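Long-range contacts in gram-negative insecticidal protein (Chromobacterium piscinae, PDB 6FBM), which is an insecticidal toxin of the MACPF and beta-tripod families and probably acts by forming pores in target-cell membranes: residues A[171-176]-A[279-284]; A[317-322]-A[514-519]; A[326-331]-A[342-347]; A[385-390]-A[408-413]. All coordinates share one frame; numbering follows the deposited sequence.

Contact 1: A[171-176]-A[279-284]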
loop_
_atom_site.group_PDB
_atom_site.type_symbol
_atom_site.label_atom_id
_atom_site.label_comp_id
_atom_site.label_asym_id
_atom_site.label_seq_id
_atom_site.Cartn_x
_atom_site.Cartn_y
_atom_site.Cartn_z
ATOM N N TYR A 171 -38.873 7.650 -3.947
ATOM C CA TYR A 171 -37.487 7.974 -3.709
ATOM C C TYR A 171 -37.077 7.597 -2.289
ATOM O O TYR A 171 -37.914 7.405 -1.413
ATOM C CB TYR A 171 -37.234 9.464 -3.976
ATOM C CG TYR A 171 -37.931 10.391 -3.011
ATOM C CD1 TYR A 171 -37.321 10.776 -1.827
ATOM C CD2 TYR A 171 -39.216 10.867 -3.269
ATOM C CE1 TYR A 171 -37.963 11.628 -0.923
ATOM C CE2 TYR A 171 -39.867 11.696 -2.375
ATOM C CZ TYR A 171 -39.239 12.093 -1.214
ATOM O OH TYR A 171 -39.869 12.904 -0.323
ATOM N N ILE A 172 -35.770 7.520 -2.079
ATOM C CA ILE A 172 -35.220 7.159 -0.790
ATOM C C ILE A 172 -35.229 8.380 0.108
ATOM O O ILE A 172 -34.482 9.322 -0.100
ATOM C CB ILE A 172 -33.758 6.661 -0.909
ATOM C CG1 ILE A 172 -33.651 5.411 -1.803
ATOM C CG2 ILE A 172 -33.170 6.387 0.476
ATOM C CD1 ILE A 172 -34.336 4.167 -1.257
ATOM N N SER A 173 -36.075 8.344 1.116
ATOM C CA SER A 173 -36.190 9.433 2.087
ATOM C C SER A 173 -35.486 9.145 3.386
ATOM O O SER A 173 -35.057 10.061 4.078
ATOM C CB SER A 173 -37.657 9.715 2.371
ATOM O OG SER A 173 -37.782 10.860 3.159
ATOM N N GLU A 174 -35.389 7.866 3.735
ATOM C CA GLU A 174 -34.718 7.440 4.947
ATOM C C GLU A 174 -34.124 6.054 4.680
ATOM O O GLU A 174 -34.762 5.205 4.069
ATOM C CB GLU A 174 -35.726 7.385 6.082
ATOM C CG GLU A 174 -35.124 7.313 7.467
ATOM C CD GLU A 174 -36.242 7.288 8.512
ATOM O OE1 GLU A 174 -36.929 6.255 8.596
ATOM O OE2 GLU A 174 -36.447 8.291 9.238
ATOM N N ALA A 175 -32.902 5.817 5.135
ATOM C CA ALA A 175 -32.290 4.503 4.946
ATOM C C ALA A 175 -31.334 4.141 6.065
ATOM O O ALA A 175 -30.642 5.000 6.627
ATOM C CB ALA A 175 -31.542 4.475 3.627
ATOM N N ALA A 176 -31.302 2.846 6.345
ATOM C CA ALA A 176 -30.311 2.277 7.220
ATOM C C ALA A 176 -29.050 2.038 6.409
ATOM O O ALA A 176 -29.106 1.524 5.308
ATOM C CB ALA A 176 -30.827 0.981 7.797
ATOM N N SER A 279 -39.047 4.966 4.679
ATOM C CA SER A 279 -37.918 4.963 3.741
ATOM C C SER A 279 -38.292 5.418 2.350
ATOM O O SER A 279 -37.671 6.320 1.823
ATOM C CB SER A 279 -37.260 3.599 3.687
ATOM O OG SER A 279 -36.576 3.377 4.889
ATOM N N LEU A 280 -39.316 4.804 1.774
ATOM C CA LEU A 280 -39.746 5.131 0.427
ATOM C C LEU A 280 -40.869 6.158 0.489
ATOM O O LEU A 280 -41.862 5.940 1.173
ATOM C CB LEU A 280 -40.205 3.868 -0.275
ATOM C CG LEU A 280 -39.075 2.871 -0.503
ATOM C CD1 LEU A 280 -39.635 1.521 -0.872
ATOM C CD2 LEU A 280 -38.142 3.359 -1.598
ATOM N N GLN A 281 -40.691 7.292 -0.194
ATOM C CA GLN A 281 -41.692 8.346 -0.223
ATOM C C GLN A 281 -42.034 8.602 -1.668
ATOM O O GLN A 281 -41.168 8.526 -2.522
ATOM C CB GLN A 281 -41.160 9.611 0.439
ATOM C CG GLN A 281 -40.933 9.460 1.940
ATOM C CD GLN A 281 -42.219 9.134 2.693
ATOM O OE1 GLN A 281 -43.256 9.710 2.424
ATOM N NE2 GLN A 281 -42.148 8.188 3.631
ATOM N N PRO A 282 -43.323 8.847 -1.966
ATOM C CA PRO A 282 -43.743 9.005 -3.350
ATOM C C PRO A 282 -43.297 10.320 -3.927
ATOM O O PRO A 282 -43.294 11.328 -3.218
ATOM C CB PRO A 282 -45.256 9.033 -3.231
ATOM C CG PRO A 282 -45.524 9.616 -1.871
ATOM C CD PRO A 282 -44.440 9.055 -1.019
ATOM N N ILE A 283 -42.934 10.320 -5.206
ATOM C CA ILE A 283 -42.602 11.575 -5.895
ATOM C C ILE A 283 -43.820 12.456 -6.080
ATOM O O ILE A 283 -43.673 13.678 -6.152
ATOM C CB ILE A 283 -41.892 11.407 -7.250
ATOM C CG1 ILE A 283 -42.759 10.649 -8.276
ATOM C CG2 ILE A 283 -40.561 10.703 -7.048
ATOM C CD1 ILE A 283 -42.262 10.798 -9.699
ATOM N N TRP A 284 -45.007 11.859 -6.150
ATOM C CA TRP A 284 -46.220 12.679 -6.354
ATOM C C TRP A 284 -46.428 13.750 -5.268
ATOM O O TRP A 284 -46.736 14.883 -5.594
ATOM C CB TRP A 284 -47.481 11.844 -6.581
ATOM C CG TRP A 284 -47.791 10.780 -5.594
ATOM C CD1 TRP A 284 -48.304 10.943 -4.331
ATOM C CD2 TRP A 284 -47.674 9.369 -5.813
ATOM N NE1 TRP A 284 -48.507 9.707 -3.751
ATOM C CE2 TRP A 284 -48.126 8.727 -4.638
ATOM C CE3 TRP A 284 -47.213 8.592 -6.882
ATOM C CZ2 TRP A 284 -48.101 7.342 -4.491
ATOM C CZ3 TRP A 284 -47.191 7.214 -6.748
ATOM C CH2 TRP A 284 -47.637 6.598 -5.572
HETATM O O HOH W 1 -42.722 12.576 -0.865
#

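Contact 2: A[317-322]-A[514-519]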
loop_
_atom_site.group_PDB
_atom_site.type_symbol
_atom_site.label_atom_id
_atom_site.label_comp_id
_atom_site.label_asym_id
_atom_site.label_seq_id
_atom_site.Cartn_x
_atom_site.Cartn_y
_atom_site.Cartn_z
ATOM N N VAL A 317 -49.016 -31.997 -8.266
ATOM C CA VAL A 317 -47.739 -32.540 -7.759
ATOM C C VAL A 317 -47.663 -34.032 -7.609
ATOM O O VAL A 317 -46.593 -34.568 -7.293
ATOM C CB VAL A 317 -47.354 -31.892 -6.419
ATOM C CG1 VAL A 317 -47.065 -30.419 -6.635
ATOM C CG2 VAL A 317 -48.439 -32.101 -5.337
ATOM N N LEU A 318 -48.780 -34.718 -7.852
ATOM C CA LEU A 318 -48.801 -36.167 -7.869
ATOM C C LEU A 318 -48.980 -36.618 -9.290
ATOM O O LEU A 318 -49.940 -36.263 -9.953
ATOM C CB LEU A 318 -49.915 -36.687 -6.976
ATOM C CG LEU A 318 -49.725 -36.462 -5.479
ATOM C CD1 LEU A 318 -50.946 -36.919 -4.681
ATOM C CD2 LEU A 318 -48.478 -37.174 -4.967
ATOM N N LEU A 319 -48.034 -37.421 -9.739
ATOM C CA LEU A 319 -48.085 -38.039 -11.038
ATOM C C LEU A 319 -48.829 -39.347 -10.864
ATOM O O LEU A 319 -48.356 -40.248 -10.171
ATOM C CB LEU A 319 -46.658 -38.269 -11.509
ATOM C CG LEU A 319 -46.380 -38.797 -12.910
ATOM C CD1 LEU A 319 -46.988 -37.927 -13.985
ATOM C CD2 LEU A 319 -44.879 -38.938 -13.078
ATOM N N MET A 320 -49.994 -39.442 -11.507
ATOM C CA MET A 320 -50.844 -40.637 -11.438
ATOM C C MET A 320 -50.653 -41.585 -12.633
ATOM O O MET A 320 -50.522 -41.176 -13.795
ATOM C CB MET A 320 -52.306 -40.226 -11.385
ATOM C CG MET A 320 -53.241 -41.347 -11.033
ATOM S SD MET A 320 -54.911 -40.748 -10.700
ATOM C CE MET A 320 -55.404 -40.118 -12.314
ATOM N N ASP A 321 -50.668 -42.869 -12.320
ATOM C CA ASP A 321 -50.862 -43.921 -13.292
ATOM C C ASP A 321 -52.161 -44.622 -12.866
ATOM O O ASP A 321 -52.183 -45.320 -11.853
ATOM C CB ASP A 321 -49.649 -44.849 -13.280
ATOM C CG ASP A 321 -49.822 -46.051 -14.181
ATOM O OD1 ASP A 321 -50.919 -46.218 -14.744
ATOM O OD2 ASP A 321 -48.888 -46.853 -14.276
ATOM N N ALA A 322 -53.238 -44.383 -13.627
ATOM C CA ALA A 322 -54.577 -44.859 -13.251
ATOM C C ALA A 322 -54.829 -46.319 -13.617
ATOM O O ALA A 322 -55.775 -46.912 -13.094
ATOM C CB ALA A 322 -55.667 -43.973 -13.866
ATOM N N ALA A 514 -52.324 -35.521 -11.729
ATOM C CA ALA A 514 -52.281 -35.489 -13.181
ATOM C C ALA A 514 -51.671 -36.755 -13.713
ATOM O O ALA A 514 -50.776 -37.325 -13.073
ATOM C CB ALA A 514 -51.504 -34.290 -13.687
ATOM N N SER A 515 -52.167 -37.179 -14.878
ATOM C CA SER A 515 -51.595 -38.306 -15.605
ATOM C C SER A 515 -50.286 -37.889 -16.263
ATOM O O SER A 515 -50.003 -36.700 -16.342
ATOM C CB SER A 515 -52.559 -38.811 -16.674
ATOM O OG SER A 515 -52.805 -37.790 -17.635
ATOM N N MET A 516 -49.526 -38.863 -16.755
ATOM C CA MET A 516 -48.292 -38.604 -17.483
ATOM C C MET A 516 -48.457 -37.484 -18.502
ATOM O O MET A 516 -47.715 -36.513 -18.482
ATOM C CB MET A 516 -47.764 -39.864 -18.169
ATOM C CG MET A 516 -46.335 -39.717 -18.712
ATOM S SD MET A 516 -45.024 -39.349 -17.466
ATOM C CE MET A 516 -43.693 -38.589 -18.428
ATOM N N GLN A 517 -49.468 -37.600 -19.349
ATOM C CA GLN A 517 -49.727 -36.602 -20.392
ATOM C C GLN A 517 -50.154 -35.219 -19.848
ATOM O O GLN A 517 -49.594 -34.198 -20.277
ATOM C CB GLN A 517 -50.734 -37.123 -21.451
ATOM C CG GLN A 517 -50.910 -36.237 -22.698
ATOM C CD GLN A 517 -49.586 -35.814 -23.361
ATOM O OE1 GLN A 517 -48.729 -36.670 -23.667
ATOM N NE2 GLN A 517 -49.426 -34.497 -23.616
ATOM N N GLU A 518 -51.112 -35.176 -18.918
ATOM C CA GLU A 518 -51.535 -33.900 -18.291
ATOM C C GLU A 518 -50.350 -33.173 -17.598
ATOM O O GLU A 518 -50.299 -31.941 -17.592
ATOM C CB GLU A 518 -52.675 -34.113 -17.271
ATOM C CG GLU A 518 -54.060 -34.359 -17.876
ATOM C CD GLU A 518 -55.052 -35.070 -16.922
ATOM O OE1 GLU A 518 -54.743 -35.335 -15.730
ATOM O OE2 GLU A 518 -56.199 -35.336 -17.360
ATOM N N MET A 519 -49.419 -33.949 -17.030
ATOM C CA MET A 519 -48.234 -33.414 -16.359
ATOM C C MET A 519 -47.274 -32.794 -17.364
ATOM O O MET A 519 -46.830 -31.669 -17.142
ATOM C CB MET A 519 -47.502 -34.488 -15.511
ATOM C CG MET A 519 -46.447 -33.966 -14.521
ATOM S SD MET A 519 -47.142 -32.991 -13.141
ATOM C CE MET A 519 -47.692 -34.242 -12.001
#

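Contact 3: A[326-331]-A[342-347]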
loop_
_atom_site.group_PDB
_atom_site.type_symbol
_atom_site.label_atom_id
_atom_site.label_comp_id
_atom_site.label_asym_id
_atom_site.label_seq_id
_atom_site.Cartn_x
_atom_site.Cartn_y
_atom_site.Cartn_z
ATOM N N MET A 326 -52.745 -54.948 -11.938
ATOM C CA MET A 326 -53.377 -55.361 -10.696
ATOM C C MET A 326 -53.086 -56.830 -10.451
ATOM O O MET A 326 -53.256 -57.661 -11.334
ATOM C CB MET A 326 -54.882 -55.110 -10.765
ATOM C CG MET A 326 -55.243 -53.674 -11.043
ATOM S SD MET A 326 -54.709 -52.493 -9.794
ATOM C CE MET A 326 -55.549 -53.088 -8.343
ATOM N N VAL A 327 -52.581 -57.121 -9.259
ATOM C CA VAL A 327 -52.178 -58.461 -8.869
ATOM C C VAL A 327 -53.069 -58.839 -7.694
ATOM O O VAL A 327 -53.401 -58.008 -6.853
ATOM C CB VAL A 327 -50.683 -58.503 -8.493
ATOM C CG1 VAL A 327 -50.279 -59.879 -7.977
ATOM C CG2 VAL A 327 -49.828 -58.061 -9.682
ATOM N N LYS A 328 -53.474 -60.107 -7.641
ATOM C CA LYS A 328 -54.422 -60.555 -6.635
ATOM C C LYS A 328 -53.743 -60.679 -5.276
ATOM O O LYS A 328 -52.635 -61.219 -5.163
ATOM C CB LYS A 328 -55.065 -61.862 -7.029
ATOM C CG LYS A 328 -56.386 -62.130 -6.314
ATOM C CD LYS A 328 -56.906 -63.503 -6.645
ATOM C CE LYS A 328 -58.301 -63.676 -6.172
ATOM N NZ LYS A 328 -58.927 -64.911 -6.721
ATOM N N ALA A 329 -54.426 -60.174 -4.245
ATOM C CA ALA A 329 -53.877 -60.131 -2.914
ATOM C C ALA A 329 -54.817 -60.775 -1.887
ATOM O O ALA A 329 -54.827 -60.377 -0.720
ATOM C CB ALA A 329 -53.552 -58.694 -2.545
ATOM N N GLY A 330 -55.600 -61.767 -2.313
ATOM C CA GLY A 330 -56.410 -62.596 -1.426
ATOM C C GLY A 330 -57.888 -62.644 -1.804
ATOM O O GLY A 330 -58.429 -61.736 -2.457
ATOM N N GLU A 331 -58.540 -63.719 -1.330
ATOM C CA GLU A 331 -59.974 -63.925 -1.365
ATOM C C GLU A 331 -60.428 -64.273 0.044
ATOM O O GLU A 331 -59.655 -64.874 0.791
ATOM C CB GLU A 331 -60.343 -65.144 -2.187
ATOM C CG GLU A 331 -59.725 -65.295 -3.533
ATOM C CD GLU A 331 -59.998 -66.659 -4.144
ATOM O OE1 GLU A 331 -59.589 -67.688 -3.560
ATOM O OE2 GLU A 331 -60.591 -66.694 -5.235
ATOM N N ALA A 342 -62.667 -60.369 -3.166
ATOM C CA ALA A 342 -61.309 -60.460 -3.632
ATOM C C ALA A 342 -60.725 -59.034 -3.645
ATOM O O ALA A 342 -61.442 -58.039 -3.899
ATOM C CB ALA A 342 -61.259 -61.094 -4.996
ATOM N N VAL A 343 -59.428 -58.957 -3.340
ATOM C CA VAL A 343 -58.721 -57.704 -3.324
ATOM C C VAL A 343 -57.492 -57.806 -4.177
ATOM O O VAL A 343 -56.933 -58.880 -4.381
ATOM C CB VAL A 343 -58.336 -57.251 -1.908
ATOM C CG1 VAL A 343 -59.589 -56.904 -1.109
ATOM C CG2 VAL A 343 -57.481 -58.300 -1.188
ATOM N N PHE A 344 -57.086 -56.663 -4.697
ATOM C CA PHE A 344 -56.001 -56.595 -5.650
ATOM C C PHE A 344 -55.112 -55.400 -5.311
ATOM O O PHE A 344 -55.620 -54.309 -5.055
ATOM C CB PHE A 344 -56.551 -56.493 -7.095
ATOM C CG PHE A 344 -57.310 -57.707 -7.554
ATOM C CD1 PHE A 344 -58.613 -57.959 -7.106
ATOM C CD2 PHE A 344 -56.743 -58.588 -8.448
ATOM C CE1 PHE A 344 -59.303 -59.072 -7.514
ATOM C CE2 PHE A 344 -57.441 -59.711 -8.889
ATOM C CZ PHE A 344 -58.727 -59.957 -8.419
ATOM N N ASN A 345 -53.803 -55.638 -5.296
ATOM C CA ASN A 345 -52.801 -54.599 -5.213
ATOM C C ASN A 345 -52.341 -54.186 -6.605
ATOM O O ASN A 345 -52.206 -55.030 -7.476
ATOM C CB ASN A 345 -51.570 -55.092 -4.464
ATOM C CG ASN A 345 -51.847 -55.395 -3.031
ATOM O OD1 ASN A 345 -52.831 -54.945 -2.470
ATOM N ND2 ASN A 345 -50.983 -56.170 -2.437
ATOM N N PRO A 346 -52.071 -52.884 -6.793
ATOM C CA PRO A 346 -51.416 -52.440 -8.003
ATOM C C PRO A 346 -49.921 -52.659 -7.882
ATOM O O PRO A 346 -49.366 -52.503 -6.800
ATOM C CB PRO A 346 -51.721 -50.948 -8.039
ATOM C CG PRO A 346 -51.824 -50.558 -6.608
ATOM C CD PRO A 346 -52.309 -51.768 -5.859
ATOM N N SER A 347 -49.287 -53.057 -8.973
ATOM C CA SER A 347 -47.844 -53.226 -8.979
ATOM C C SER A 347 -47.231 -51.876 -9.084
ATOM O O SER A 347 -47.692 -51.051 -9.867
ATOM C CB SER A 347 -47.369 -54.138 -10.118
ATOM O OG SER A 347 -47.708 -55.483 -9.846
#

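Contact 4: A[385-390]-A[408-413]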
loop_
_atom_site.group_PDB
_atom_site.type_symbol
_atom_site.label_atom_id
_atom_site.label_comp_id
_atom_site.label_asym_id
_atom_site.label_seq_id
_atom_site.Cartn_x
_atom_site.Cartn_y
_atom_site.Cartn_z
ATOM N N ALA A 385 -44.514 -42.838 3.748
ATOM C CA ALA A 385 -44.938 -44.148 4.284
ATOM C C ALA A 385 -45.779 -44.013 5.560
ATOM O O ALA A 385 -45.604 -43.060 6.338
ATOM C CB ALA A 385 -43.733 -45.055 4.554
ATOM N N PRO A 386 -46.698 -44.980 5.791
ATOM C CA PRO A 386 -47.433 -45.012 7.049
ATOM C C PRO A 386 -46.534 -45.328 8.209
ATOM O O PRO A 386 -45.504 -45.946 8.020
ATOM C CB PRO A 386 -48.452 -46.139 6.821
ATOM C CG PRO A 386 -47.861 -47.022 5.800
ATOM C CD PRO A 386 -47.061 -46.121 4.919
ATOM N N VAL A 387 -46.899 -44.895 9.402
ATOM C CA VAL A 387 -46.121 -45.251 10.608
ATOM C C VAL A 387 -46.454 -46.634 11.114
ATOM O O VAL A 387 -45.719 -47.226 11.876
ATOM C CB VAL A 387 -46.245 -44.217 11.739
ATOM C CG1 VAL A 387 -45.773 -42.860 11.211
ATOM C CG2 VAL A 387 -47.632 -44.162 12.354
ATOM N N GLY A 388 -47.594 -47.151 10.697
ATOM C CA GLY A 388 -47.987 -48.503 11.054
ATOM C C GLY A 388 -49.356 -48.859 10.546
ATOM O O GLY A 388 -49.945 -48.124 9.747
ATOM N N TRP A 389 -49.858 -49.989 11.028
ATOM C CA TRP A 389 -51.142 -50.473 10.621
ATOM C C TRP A 389 -51.973 -50.931 11.820
ATOM O O TRP A 389 -51.461 -51.607 12.704
ATOM C CB TRP A 389 -50.951 -51.632 9.658
ATOM C CG TRP A 389 -50.255 -51.288 8.395
ATOM C CD1 TRP A 389 -48.918 -51.258 8.196
ATOM C CD2 TRP A 389 -50.854 -50.968 7.138
ATOM N NE1 TRP A 389 -48.639 -50.930 6.896
ATOM C CE2 TRP A 389 -49.807 -50.747 6.221
ATOM C CE3 TRP A 389 -52.175 -50.817 6.700
ATOM C CZ2 TRP A 389 -50.031 -50.399 4.906
ATOM C CZ3 TRP A 389 -52.405 -50.474 5.368
ATOM C CH2 TRP A 389 -51.343 -50.280 4.491
ATOM N N GLN A 390 -53.248 -50.562 11.821
ATOM C CA GLN A 390 -54.203 -51.036 12.810
ATOM C C GLN A 390 -55.400 -51.735 12.171
ATOM O O GLN A 390 -55.691 -51.546 10.990
ATOM C CB GLN A 390 -54.685 -49.863 13.672
ATOM C CG GLN A 390 -55.775 -48.965 13.092
ATOM C CD GLN A 390 -55.947 -47.685 13.850
ATOM O OE1 GLN A 390 -55.571 -47.600 15.031
ATOM N NE2 GLN A 390 -56.505 -46.664 13.178
ATOM N N ARG A 408 -55.935 -50.682 8.396
ATOM C CA ARG A 408 -55.795 -49.273 8.030
ATOM C C ARG A 408 -54.389 -48.858 8.194
ATOM O O ARG A 408 -53.752 -49.187 9.218
ATOM C CB ARG A 408 -56.474 -48.358 9.015
ATOM C CG ARG A 408 -57.871 -48.020 8.676
ATOM C CD ARG A 408 -58.121 -46.547 8.532
ATOM N NE ARG A 408 -59.395 -46.284 9.179
ATOM C CZ ARG A 408 -60.600 -46.650 8.734
ATOM N NH1 ARG A 408 -61.642 -46.330 9.476
ATOM N NH2 ARG A 408 -60.798 -47.277 7.569
ATOM N N ALA A 409 -53.917 -48.061 7.253
ATOM C CA ALA A 409 -52.657 -47.404 7.453
ATOM C C ALA A 409 -52.849 -46.368 8.558
ATOM O O ALA A 409 -53.836 -45.631 8.579
ATOM C CB ALA A 409 -52.194 -46.751 6.164
ATOM N N ILE A 410 -51.936 -46.374 9.512
ATOM C CA ILE A 410 -51.818 -45.295 10.462
ATOM C C ILE A 410 -50.899 -44.274 9.792
ATOM O O ILE A 410 -49.714 -44.561 9.584
ATOM C CB ILE A 410 -51.230 -45.747 11.817
ATOM C CG1 ILE A 410 -52.047 -46.878 12.424
ATOM C CG2 ILE A 410 -51.216 -44.571 12.791
ATOM C CD1 ILE A 410 -51.336 -47.611 13.545
ATOM N N PRO A 411 -51.441 -43.103 9.426
ATOM C CA PRO A 411 -50.579 -42.134 8.751
ATOM C C PRO A 411 -49.680 -41.391 9.723
ATOM O O PRO A 411 -50.073 -41.163 10.888
ATOM C CB PRO A 411 -51.566 -41.149 8.118
ATOM C CG PRO A 411 -52.944 -41.631 8.478
ATOM C CD PRO A 411 -52.794 -42.570 9.630
ATOM N N PRO A 412 -48.481 -40.974 9.260
ATOM C CA PRO A 412 -47.702 -40.024 10.086
ATOM C C PRO A 412 -48.436 -38.703 10.186
ATOM O O PRO A 412 -49.325 -38.427 9.376
ATOM C CB PRO A 412 -46.409 -39.850 9.316
ATOM C CG PRO A 412 -46.769 -40.190 7.895
ATOM C CD PRO A 412 -47.856 -41.211 7.942
ATOM N N GLN A 413 -48.053 -37.912 11.185
ATOM C CA GLN A 413 -48.689 -36.628 11.483
ATOM C C GLN A 413 -48.790 -35.755 10.221
ATOM O O GLN A 413 -47.771 -35.515 9.541
ATOM C CB GLN A 413 -47.910 -35.847 12.575
ATOM C CG GLN A 413 -48.654 -34.590 13.102
ATOM C CD GLN A 413 -49.930 -34.941 13.900
ATOM O OE1 GLN A 413 -50.119 -36.107 14.309
ATOM N NE2 GLN A 413 -50.820 -33.965 14.075
#

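Contact 1: A[171-176]-A[279-284]
The Y171 ring lays one face over the CB of Q281, a CH-pi contact in which CB stands 4.0 Å from the centroid of the Y171 ring. With chi1 at 66°, CG of Y171 sits between the backbone N and the carbonyl carbon, which brings the ring toward strand 280-282. Its edge meets CG2 of I283 and the carbonyl O of P282, while one water bridges the phenol OH to that same carbonyl; F41 adds an edge-to-face ring contact. Y171 and Q281 form an antiparallel hydrogen-bonded pair, with Y171 N to Q281 O at 2.8 Å and Q281 N to Y171 O at 3.0 Å. Strand 280-282 thus joins strand 170-177 in the large antiparallel sheet of the MACPF domain. On the other face of the sheet, CD1 of I172 touches CD2 of L280 at 3.9 Å. Where strand 170-177 breaks at S173, S173 N donates to S279 O at 2.7 Å. The same carbonyl takes a weak second bond from the backbone of E174. The S279 hydroxyl donates to E174 O (OG to O, 2.7 Å) from above the carbonyl plane, 48° out of it, and is also bonded to S276 N. The E174 carboxylate turns to the hydroxyl of S276.

Contact 2: A[317-322]-A[514-519]
L319 packs its CD1 against the first turn of a helix, at M516 and M519, while its own backbone pairs with A514 just before that helix. Two bonds tie the parallel strands: A514 N reaches L318 O at 3.1 Å, and M320 N reaches A514 O at 2.7 Å in an almost straight bond (177° at the hydrogen). S515 is the N-cap of helix 516-524 and forms a capping box with E518: S515 N donates to E518 OE1 at 3.3 Å, approaching from above the carboxylate plane, and E518 N returns a weak bond to S515 OG. Strand 318-321 is an inner strand of a four-stranded mixed sheet, with strand 373-376 on one flank and strand 513-515 as the outermost strand on the other; it is thus paired with a strand nearly two hundred residues further along the chain. L319 carries the apolar part of the contact. Its CG lies anti to the backbone N (chi1 -174°), which sends CD1 to 3.8 Å from M516 CA and equally close to M519 CB. M519, bent at chi2 and chi3, curls its methyl back over the strand, CE lying 3.7 Å from L318 O. K375 of strand 373-376 and Y352 of strand 352-354 also touch the L319 side chain, and L377, from a loop, touches M519.

Contact 3: A[326-331]-A[342-347]
V327 and N345 form an antiparallel hydrogen-bonded pair, in which V327 N meets N345 O at 2.8 Å in a nearly straight bond and the return bond, N345 N to V327 O, is more bent at 134°. Further along, A329 N donates to V343 O, and V343 N to G330 O at 3.1 Å. Between K328 and E331 the register slips by one residue, and G330 takes up backbone angles that call for glycine.

Apolar contacts gather on the face carrying M326, K328 and F344. CG of K328 lies over one face of the F344 ring, 4.0 Å from its centroid, offset toward the rim. M326, bent at chi2 and chi3, folds back so that SD rests 3.8 Å from P346 CB and CE the same distance from F344 CB. N345 lies on the opposite face, and its amide is touched by CB of A329, which points toward the partner strand; Q357 bonds its OD1.

The salt bridge lies within one strand: the extended K328 chain takes NZ to E331 OE2 at 2.9 Å, meeting the carboxylate from above its plane; the carbonyls of H363 and A364 also accept from NZ.

The arrangement is a beta hairpin with a beta bulge, forming two strands of a three-stranded antiparallel sheet, with 326-331 outermost and 358-360 completing it beyond 342-346.

Contact 4: A[385-390]-A[408-413]
W389 can be followed outward over A409. Its CB lies 3.7 Å from the carbonyl O of R408, and CG and CD2 remain beside that oxygen. CE3 reaches the backbone N of A409 at 3.3 Å, CZ3 comes to the CB of A409, and CH2 ends near the same methyl. The six-membered ring thus lies over A409, whose CB is 4.0 Å from the centroid of that ring and 19° off its normal, a CH-pi contact. A chi1 of -63° places CG anti to the carbonyl carbon and lets the indole lean across to the neighbouring strand; Y437, from a loop, meets the indole edge-to-face. The methyl of A409 also touches CB of P386.

On the other face, I410 extends CD1 along the backbone of W389 and Q390, while its CG2 meets CG2 of V387 at 3.6 Å. CG1 of V387 turns instead to the P412 ring, lying 3.6 Å from P412 CB.

Four backbone bonds join the antiparallel segments. Q390 and R408 exchange two, and I410 N donates to G388 O at 2.7 Å. V387 N gives a more bent bond to I410 O (138°), and V387 and G388 both face I410, a classic beta bulge. The R408 guanidinium leads away from this contact to a salt bridge with D420.

Across the two segments, therefore, polarity is confined to the backbone: direction and register come from the backbone hydrogen bonds, while the side chains meet through aliphatic carbon and the indole face, with the arginine charge engaged on D420.

How the contacts relate
Contact 1 stands apart, in the MACPF part of the chain, on the opposite side of the chain's centre from the other three; its centre is 49, 68 and 55 Å from those of contacts 2, 3 and 4. Those three cluster in the C-terminal part, with centres 20 to 24 Å apart. Contacts 3 and 4 both fall between the segments of contact 2 in sequence. Strand 318-321 of contact 2 is followed directly by strand 326-331 of contact 3. Contacts 3 and 4 belong to separate antiparallel sheets, their nearest atoms about 9 Å apart.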